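Local coordinates for yeast glycogen phosphorylase (Saccharomyces cerevisiae, PDB 1YGP), which belongs to the carbohydrate phosphorylases of the GT-B clan, two-domain proteins built on Rossmann-like folds, and carries pyridoxal-5'-phosphate, at residues Glu410-Trp415 and Thr495-Phe500; Arg426-Ile431 and Arg466-Ala471; Leu473-Ser478 and Ser507-Val512. One frame throughout, in Å; residues are numbered along the deposited sequence.

Contact 1: residues Glu410-Trp415 and Thr495-Phe500; sequences EALEKW and TIFKDF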
# COMPACT_ATOMS: atom_id res chain seq x y z
N GLU A 410 -12.64 -1.44 -38.41
CA GLU A 410 -12.08 -0.23 -37.83
C GLU A 410 -11.59 -0.40 -36.39
O GLU A 410 -10.62 0.22 -35.98
N ALA A 411 -12.25 -1.26 -35.61
CA ALA A 411 -11.86 -1.47 -34.24
C ALA A 411 -10.67 -2.41 -34.15
O ALA A 411 -10.35 -2.77 -33.01
N LEU A 412 -10.01 -2.86 -35.23
CA LEU A 412 -8.87 -3.76 -35.12
C LEU A 412 -7.63 -2.95 -34.80
O LEU A 412 -7.40 -1.87 -35.35
CB LEU A 412 -8.70 -4.52 -36.42
CG LEU A 412 -9.30 -5.95 -36.54
CD1 LEU A 412 -10.76 -5.99 -36.16
CD2 LEU A 412 -9.22 -6.40 -37.98
N GLU A 413 -6.82 -3.43 -33.85
CA GLU A 413 -5.64 -2.72 -33.35
C GLU A 413 -4.44 -2.67 -34.28
O GLU A 413 -3.98 -3.71 -34.77
CB GLU A 413 -5.23 -3.36 -32.05
CG GLU A 413 -3.99 -2.86 -31.34
CD GLU A 413 -3.73 -3.56 -30.02
OE1 GLU A 413 -4.54 -3.41 -29.11
OE2 GLU A 413 -2.73 -4.26 -29.90
N LYS A 414 -3.90 -1.48 -34.49
CA LYS A 414 -2.72 -1.31 -35.31
C LYS A 414 -1.76 -0.42 -34.53
O LYS A 414 -2.21 0.41 -33.74
CB LYS A 414 -3.01 -0.59 -36.61
CG LYS A 414 -4.18 -1.05 -37.42
CD LYS A 414 -4.22 -0.21 -38.67
CE LYS A 414 -5.51 -0.50 -39.41
NZ LYS A 414 -5.69 0.40 -40.54
N TRP A 415 -0.44 -0.52 -34.71
CA TRP A 415 0.51 0.39 -34.08
C TRP A 415 1.36 1.01 -35.19
O TRP A 415 1.63 0.33 -36.18
CB TRP A 415 1.43 -0.36 -33.10
CG TRP A 415 0.67 -0.90 -31.90
CD1 TRP A 415 0.24 -2.20 -31.85
CD2 TRP A 415 0.27 -0.17 -30.82
NE1 TRP A 415 -0.45 -2.31 -30.75
CE2 TRP A 415 -0.46 -1.13 -30.09
CE3 TRP A 415 0.42 1.14 -30.35
CZ2 TRP A 415 -1.06 -0.77 -28.89
CZ3 TRP A 415 -0.19 1.49 -29.15
CH2 TRP A 415 -0.92 0.54 -28.43
N THR A 495 -15.78 -11.83 -43.79
CA THR A 495 -15.47 -10.44 -43.98
C THR A 495 -14.06 -10.10 -43.57
O THR A 495 -13.16 -10.47 -44.33
CB THR A 495 -16.56 -9.70 -43.22
OG1 THR A 495 -17.78 -10.18 -43.80
CG2 THR A 495 -16.46 -8.19 -43.31
N ILE A 496 -13.77 -9.53 -42.39
CA ILE A 496 -12.42 -9.07 -42.09
C ILE A 496 -11.27 -10.05 -42.27
O ILE A 496 -10.16 -9.59 -42.55
CB ILE A 496 -12.34 -8.48 -40.62
CG1 ILE A 496 -12.91 -9.40 -39.54
CG2 ILE A 496 -13.11 -7.17 -40.63
CD1 ILE A 496 -12.82 -8.79 -38.12
N PHE A 497 -11.46 -11.38 -42.19
CA PHE A 497 -10.33 -12.29 -42.35
C PHE A 497 -10.39 -13.20 -43.56
O PHE A 497 -9.60 -14.16 -43.66
CB PHE A 497 -10.19 -13.14 -41.10
CG PHE A 497 -9.94 -12.33 -39.84
CD1 PHE A 497 -9.14 -11.18 -39.88
CD2 PHE A 497 -10.53 -12.73 -38.65
CE1 PHE A 497 -8.93 -10.45 -38.72
CE2 PHE A 497 -10.31 -11.99 -37.49
CZ PHE A 497 -9.52 -10.85 -37.53
N LYS A 498 -11.25 -12.86 -44.53
CA LYS A 498 -11.44 -13.65 -45.75
C LYS A 498 -10.16 -14.13 -46.45
O LYS A 498 -9.97 -15.31 -46.74
CB LYS A 498 -12.26 -12.83 -46.74
N ASP A 499 -9.19 -13.24 -46.66
CA ASP A 499 -7.95 -13.62 -47.31
C ASP A 499 -7.17 -14.64 -46.49
O ASP A 499 -6.58 -15.57 -47.04
CB ASP A 499 -7.10 -12.39 -47.52
CG ASP A 499 -7.68 -11.31 -48.44
OD1 ASP A 499 -8.46 -11.61 -49.35
OD2 ASP A 499 -7.32 -10.14 -48.24
N PHE A 500 -7.24 -14.52 -45.16
CA PHE A 500 -6.56 -15.45 -44.27
C PHE A 500 -7.25 -16.80 -44.35
O PHE A 500 -6.57 -17.83 -44.27
CB PHE A 500 -6.58 -14.95 -42.83
CG PHE A 500 -5.57 -13.83 -42.66
CD1 PHE A 500 -4.22 -14.14 -42.46
CD2 PHE A 500 -5.96 -12.49 -42.76
CE1 PHE A 500 -3.28 -13.11 -42.37
CE2 PHE A 500 -5.00 -11.48 -42.67
CZ PHE A 500 -3.66 -11.78 -42.48

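Contact 2: residues Arg426-Ile431 and Arg466-Ala471; sequences RHLEII and RQIRMA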
# COMPACT_ATOMS: atom_id res chain seq x y z
N ARG A 426 14.04 -4.60 -31.46
CA ARG A 426 14.19 -5.98 -31.91
C ARG A 426 12.86 -6.61 -32.29
O ARG A 426 12.78 -7.39 -33.24
CB ARG A 426 14.84 -6.80 -30.79
CG ARG A 426 15.07 -8.27 -31.08
CD ARG A 426 16.07 -8.40 -32.23
NE ARG A 426 16.58 -9.75 -32.40
CZ ARG A 426 16.51 -10.35 -33.58
NH1 ARG A 426 15.96 -9.75 -34.63
NH2 ARG A 426 17.01 -11.57 -33.71
N HIS A 427 11.77 -6.26 -31.60
CA HIS A 427 10.47 -6.86 -31.89
C HIS A 427 9.98 -6.30 -33.21
O HIS A 427 9.25 -7.01 -33.88
CB HIS A 427 9.44 -6.54 -30.81
CG HIS A 427 9.78 -7.12 -29.45
ND1 HIS A 427 9.42 -8.30 -28.98
CD2 HIS A 427 10.53 -6.49 -28.46
CE1 HIS A 427 9.91 -8.41 -27.76
NE2 HIS A 427 10.57 -7.33 -27.46
N LEU A 428 10.37 -5.09 -33.64
CA LEU A 428 10.09 -4.65 -35.00
C LEU A 428 10.83 -5.51 -36.03
O LEU A 428 10.30 -5.88 -37.07
CB LEU A 428 10.52 -3.22 -35.26
CG LEU A 428 9.56 -2.35 -36.04
CD1 LEU A 428 10.38 -1.21 -36.55
CD2 LEU A 428 8.93 -3.02 -37.24
N GLU A 429 12.10 -5.84 -35.77
CA GLU A 429 12.90 -6.65 -36.67
C GLU A 429 12.20 -7.98 -36.89
O GLU A 429 11.94 -8.40 -38.03
CB GLU A 429 14.26 -6.89 -36.06
CG GLU A 429 15.20 -5.71 -35.95
CD GLU A 429 16.63 -6.06 -35.53
OE1 GLU A 429 16.95 -7.22 -35.24
OE2 GLU A 429 17.47 -5.14 -35.48
N ILE A 430 11.80 -8.66 -35.82
CA ILE A 430 11.15 -9.95 -35.95
C ILE A 430 9.79 -9.78 -36.65
O ILE A 430 9.45 -10.64 -37.48
CB ILE A 430 11.06 -10.59 -34.53
CG1 ILE A 430 12.45 -10.69 -33.91
CG2 ILE A 430 10.54 -12.01 -34.61
CD1 ILE A 430 12.55 -11.24 -32.49
N ILE A 431 9.03 -8.70 -36.46
CA ILE A 431 7.76 -8.57 -37.16
C ILE A 431 8.01 -8.41 -38.66
O ILE A 431 7.28 -9.00 -39.47
CB ILE A 431 6.95 -7.37 -36.62
CG1 ILE A 431 6.63 -7.68 -35.16
CG2 ILE A 431 5.63 -7.18 -37.37
CD1 ILE A 431 5.87 -6.61 -34.36
N ARG A 466 3.36 3.90 -41.61
CA ARG A 466 3.02 2.51 -41.82
C ARG A 466 2.54 1.93 -40.51
O ARG A 466 3.11 2.20 -39.45
CB ARG A 466 4.23 1.70 -42.28
CG ARG A 466 4.68 2.09 -43.67
CD ARG A 466 5.52 0.98 -44.26
NE ARG A 466 6.86 0.88 -43.73
CZ ARG A 466 7.67 -0.12 -44.08
NH1 ARG A 466 7.31 -1.10 -44.93
NH2 ARG A 466 8.91 -0.16 -43.59
N GLN A 467 1.53 1.09 -40.57
CA GLN A 467 1.03 0.45 -39.37
C GLN A 467 1.43 -1.02 -39.40
O GLN A 467 1.71 -1.63 -40.44
CB GLN A 467 -0.48 0.48 -39.28
CG GLN A 467 -1.17 1.74 -39.71
CD GLN A 467 -0.85 2.91 -38.81
OE1 GLN A 467 0.21 3.51 -38.90
NE2 GLN A 467 -1.75 3.28 -37.90
N ILE A 468 1.44 -1.58 -38.20
CA ILE A 468 1.66 -2.99 -37.99
C ILE A 468 0.25 -3.43 -37.62
O ILE A 468 -0.34 -2.94 -36.64
CB ILE A 468 2.60 -3.23 -36.83
CG1 ILE A 468 3.89 -2.45 -37.00
CG2 ILE A 468 2.82 -4.75 -36.73
CD1 ILE A 468 4.86 -2.68 -35.84
N ARG A 469 -0.35 -4.30 -38.40
CA ARG A 469 -1.70 -4.73 -38.09
C ARG A 469 -1.62 -5.91 -37.13
O ARG A 469 -1.33 -7.06 -37.48
CB ARG A 469 -2.38 -5.07 -39.42
CG ARG A 469 -2.47 -3.77 -40.22
CD ARG A 469 -3.25 -3.89 -41.50
NE ARG A 469 -2.44 -4.41 -42.59
CZ ARG A 469 -2.88 -4.37 -43.85
NH1 ARG A 469 -4.08 -3.86 -44.16
NH2 ARG A 469 -2.11 -4.84 -44.83
N MET A 470 -1.89 -5.62 -35.86
CA MET A 470 -1.78 -6.64 -34.84
C MET A 470 -2.66 -7.87 -35.03
O MET A 470 -2.15 -8.99 -34.93
CB MET A 470 -2.04 -6.01 -33.49
CG MET A 470 -0.99 -4.99 -33.12
SD MET A 470 0.76 -5.42 -33.35
CE MET A 470 0.91 -6.48 -31.95
N ALA A 471 -3.95 -7.71 -35.39
CA ALA A 471 -4.83 -8.85 -35.61
C ALA A 471 -4.31 -9.78 -36.71
O ALA A 471 -4.42 -11.01 -36.57
CB ALA A 471 -6.23 -8.41 -36.03

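Contact 3: residues Leu473-Ser478 and Ser507-Val512; sequences LAIVGS and SKFVNV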
# COMPACT_ATOMS: atom_id res chain seq x y z
N LEU A 473 -1.00 -10.19 -37.42
CA LEU A 473 0.13 -10.85 -36.78
C LEU A 473 -0.36 -11.98 -35.87
O LEU A 473 0.27 -13.05 -35.77
CB LEU A 473 0.91 -9.83 -35.96
CG LEU A 473 2.10 -10.22 -35.06
CD1 LEU A 473 3.17 -11.05 -35.76
CD2 LEU A 473 2.70 -8.91 -34.58
N ALA A 474 -1.51 -11.75 -35.21
CA ALA A 474 -2.08 -12.75 -34.34
C ALA A 474 -2.60 -13.92 -35.17
O ALA A 474 -2.35 -15.04 -34.75
CB ALA A 474 -3.23 -12.17 -33.55
N ILE A 475 -3.24 -13.74 -36.36
CA ILE A 475 -3.68 -14.88 -37.18
C ILE A 475 -2.46 -15.68 -37.62
O ILE A 475 -2.40 -16.90 -37.44
CB ILE A 475 -4.38 -14.52 -38.51
CG1 ILE A 475 -5.40 -13.41 -38.45
CG2 ILE A 475 -5.08 -15.80 -38.91
CD1 ILE A 475 -6.62 -13.58 -37.55
N VAL A 476 -1.46 -15.00 -38.18
CA VAL A 476 -0.23 -15.63 -38.62
C VAL A 476 0.54 -16.33 -37.49
O VAL A 476 1.20 -17.33 -37.78
CB VAL A 476 0.66 -14.56 -39.32
CG1 VAL A 476 2.01 -15.08 -39.69
CG2 VAL A 476 -0.00 -14.17 -40.62
N GLY A 477 0.49 -15.88 -36.23
CA GLY A 477 1.21 -16.57 -35.16
C GLY A 477 0.43 -17.64 -34.41
O GLY A 477 1.01 -18.36 -33.59
N SER A 478 -0.88 -17.79 -34.61
CA SER A 478 -1.69 -18.73 -33.85
C SER A 478 -2.00 -20.00 -34.62
O SER A 478 -2.01 -20.00 -35.85
CB SER A 478 -3.00 -18.09 -33.49
OG SER A 478 -2.81 -16.88 -32.78
N SER A 507 -10.58 -24.47 -41.62
CA SER A 507 -10.24 -25.27 -40.46
C SER A 507 -9.66 -24.48 -39.28
O SER A 507 -10.00 -24.70 -38.12
CB SER A 507 -9.25 -26.34 -40.95
OG SER A 507 -8.78 -26.07 -42.28
N LYS A 508 -8.81 -23.51 -39.61
CA LYS A 508 -8.12 -22.70 -38.61
C LYS A 508 -9.05 -21.73 -37.89
O LYS A 508 -8.66 -21.11 -36.89
CB LYS A 508 -7.01 -21.91 -39.31
CG LYS A 508 -5.94 -21.32 -38.41
CD LYS A 508 -5.27 -20.22 -39.20
CE LYS A 508 -4.16 -19.49 -38.44
NZ LYS A 508 -2.89 -20.19 -38.45
N PHE A 509 -10.27 -21.55 -38.37
CA PHE A 509 -11.17 -20.55 -37.88
C PHE A 509 -12.37 -21.30 -37.37
O PHE A 509 -13.14 -21.93 -38.09
CB PHE A 509 -11.55 -19.61 -39.01
CG PHE A 509 -10.40 -18.76 -39.52
CD1 PHE A 509 -9.46 -19.27 -40.41
CD2 PHE A 509 -10.29 -17.43 -39.10
CE1 PHE A 509 -8.42 -18.47 -40.87
CE2 PHE A 509 -9.25 -16.62 -39.57
CZ PHE A 509 -8.32 -17.14 -40.46
N VAL A 510 -12.50 -21.17 -36.06
CA VAL A 510 -13.45 -21.87 -35.24
C VAL A 510 -14.47 -20.93 -34.55
O VAL A 510 -14.41 -19.69 -34.63
CB VAL A 510 -12.47 -22.67 -34.34
CG1 VAL A 510 -12.88 -22.86 -32.89
CG2 VAL A 510 -12.33 -24.01 -35.04
N ASN A 511 -15.47 -21.51 -33.90
CA ASN A 511 -16.40 -20.72 -33.13
C ASN A 511 -16.58 -21.31 -31.74
O ASN A 511 -16.69 -22.53 -31.63
CB ASN A 511 -17.77 -20.67 -33.76
CG ASN A 511 -18.70 -19.91 -32.83
OD1 ASN A 511 -19.60 -20.45 -32.19
ND2 ASN A 511 -18.47 -18.64 -32.60
N VAL A 512 -16.55 -20.52 -30.68
CA VAL A 512 -16.98 -20.99 -29.37
C VAL A 512 -17.79 -19.82 -28.81
O VAL A 512 -17.28 -18.76 -28.45
CB VAL A 512 -15.82 -21.29 -28.41
CG1 VAL A 512 -16.44 -21.90 -27.18
CG2 VAL A 512 -14.78 -22.26 -28.99

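Contact 1: residues Glu410-Trp415 and Thr495-Phe500
Leu-412 spreads its two methyl branches over a pair of consecutive residues, Ile-496 and Phe-497, and so joins a loop to the turn that leads into helix 498-504 in a GT-B phosphorylase. The residues of 410-415 run from the end of a 3-10 turn into strand 414-416, an outer strand of a small three-stranded antiparallel sheet. Segment 495-500 covers the turn between helices 486-494 and 498-504 and the start of the second: a type I beta turn runs from Thr-495 to Lys-498, with Phe-497 at the N-cap position of the second helix. Across the contact the hold is purely apolar, without a hydrogen bond.

Each branch of the leucine has its own partner. CD1 of Leu-412 lies 4.0 Å from CD1 of Ile-496, the far end of a side chain that it passes at a slant. CD2 turns to the phenylalanine, whose side chain comes from the opposite direction, and meets the ring obliquely at CE1. Ile-496 and Phe-497 are also packed on each other, CG1 of the isoleucine standing 4.0 Å above the centre of the ring. The torsions explain this: CG1 of Ile-496 is wedged between its own backbone N and carbonyl carbon (chi1 51°), which carries that branch over the aromatic face. The leucine thus meets two apolar groups that already pack on each other.

Beyond this patch, Leu-412 also touches Ala-471 of helix 470-477, while Asp-499 forms a salt bridge with Arg-455. Further along the first segment the indole is tied back to Glu-413, just before its strand. NE1 of Trp-415 donates to OE2 of Glu-413 over 3.1 Å, reaching that oxygen from above the carboxylate plane rather than within it.

Contact 2: residues Arg426-Ile431 and Arg466-Ala471
Leu-428, the first residue of 426-431 to touch the other segment, sends CD2 to CD1 of Ile-468 at 4.3 Å, a loose approach at the margin of the contact. Its CB leaves the helix to one side, and the end of the chain then comes closer to the strand. One residue on, Glu-429 takes part in a bond internal to the helix: its OE1 forms a salt bridge with NH1 of Arg-426 over 2.8 Å. Ile-430 covers one face of that guanidinium, CD1 standing 4.1 Å above its centre.

Ile-431 carries most of the helix's share. Its CB points at the strand, and CG2 meets CG2 of Ile-468 at 3.8 Å, the closest approach between the segments. The two side chains cross at about a right angle. In both isoleucines CG2 lies opposite the backbone N and CG1 beside it (chi1 -63° in Ile-431 and -53° in Ile-468), and it is this CG2 branch of each that meets the other. No hydrogen bond spans the contact, and Ile-468 receives both helix residues.

The arrangement is a helix packed on the middle strand of a small antiparallel sheet through one isoleucine. Strand 467-469 lies between 414-416 and 459-460, and Ile-468 shares a backbone hydrogen bond with Trp-415 of the first. Phe-420 of helix 417-423 touches both Ile-431 and Ile-468, while His-427 and Ile-430 pack against helix 372-384, so helix 425-445 packs on both helix 372-384 and the sheet.

Contact 3: residues Leu473-Ser478 and Ser507-Val512
The last strand of the large sheet in this GT-B phosphorylase, 509-511, meets the C-terminal end of helix 470-477, and the junction combines an apolar contact with a lysine bonded to a main-chain oxygen. Strand 509-511 runs parallel to 478-483, the strand that follows the helix directly, and backbone hydrogen bonds link Lys-508 and Val-510 to Val-481.

Ile-475 is the apolar centre. Its CG2 lies anti to the backbone N (CG1 is beside it, chi1 -44°), and this methyl meets both partners from the other segment. It is 3.8 Å from CZ of Phe-509, where the two side chains cross at about a right angle and the methyl comes to the ring obliquely. The same CG2 also rests 3.8 Å from CE of Lys-508, so the aliphatic end of the lysine adds to the hydrophobic contact before its charge is reached. Around them, Val-481 touches both Ile-475 and Phe-509, and Phe-500 and Ile-501 of helix 498-504 pack on the phenylalanine.

Lys-508 stretches toward the end of the helix through an extended chain that bends only at its last torsion (chi4 81°). NZ donates to the carbonyl oxygen of Ser-478, 2.8 Å away, nearly along the C=O axis. Ser-478 lies just past the helix C-terminus, where the negative end of the helix dipole would probably also suit an ammonium group. Lys-508 also makes a cation-pi contact with Tyr-504.

Ser-478, the first residue beyond helical geometry, turns its side chain back on the helix. Its OG donates to O of Ala-474 over 2.7 Å, with the donor tilted 31° from that carbonyl plane.

The three contacts adjoin one another on the same side of the chain's centre, with contact centres 12 to 18 Å apart. Contacts 1 and 2 share the small antiparallel sheet: N of Met-470 lies 3.0 Å from O of Glu-413, a probable hydrogen bond, and contact 2 is nested within the loop that contact 1 closes. Contact 3 is joined to contact 1 by apolar packing, CB of Phe-497 lying 3.9 Å from CE2 of Phe-509. Helix 470-477 serves both contacts 2 and 3, where CD1 of Ile-431 reaches CD2 of Leu-473. None of the six segments supplies a residue of the pyridoxal-5'-phosphate pocket, although Trp-521 of that pocket follows 507-512 closely in sequence.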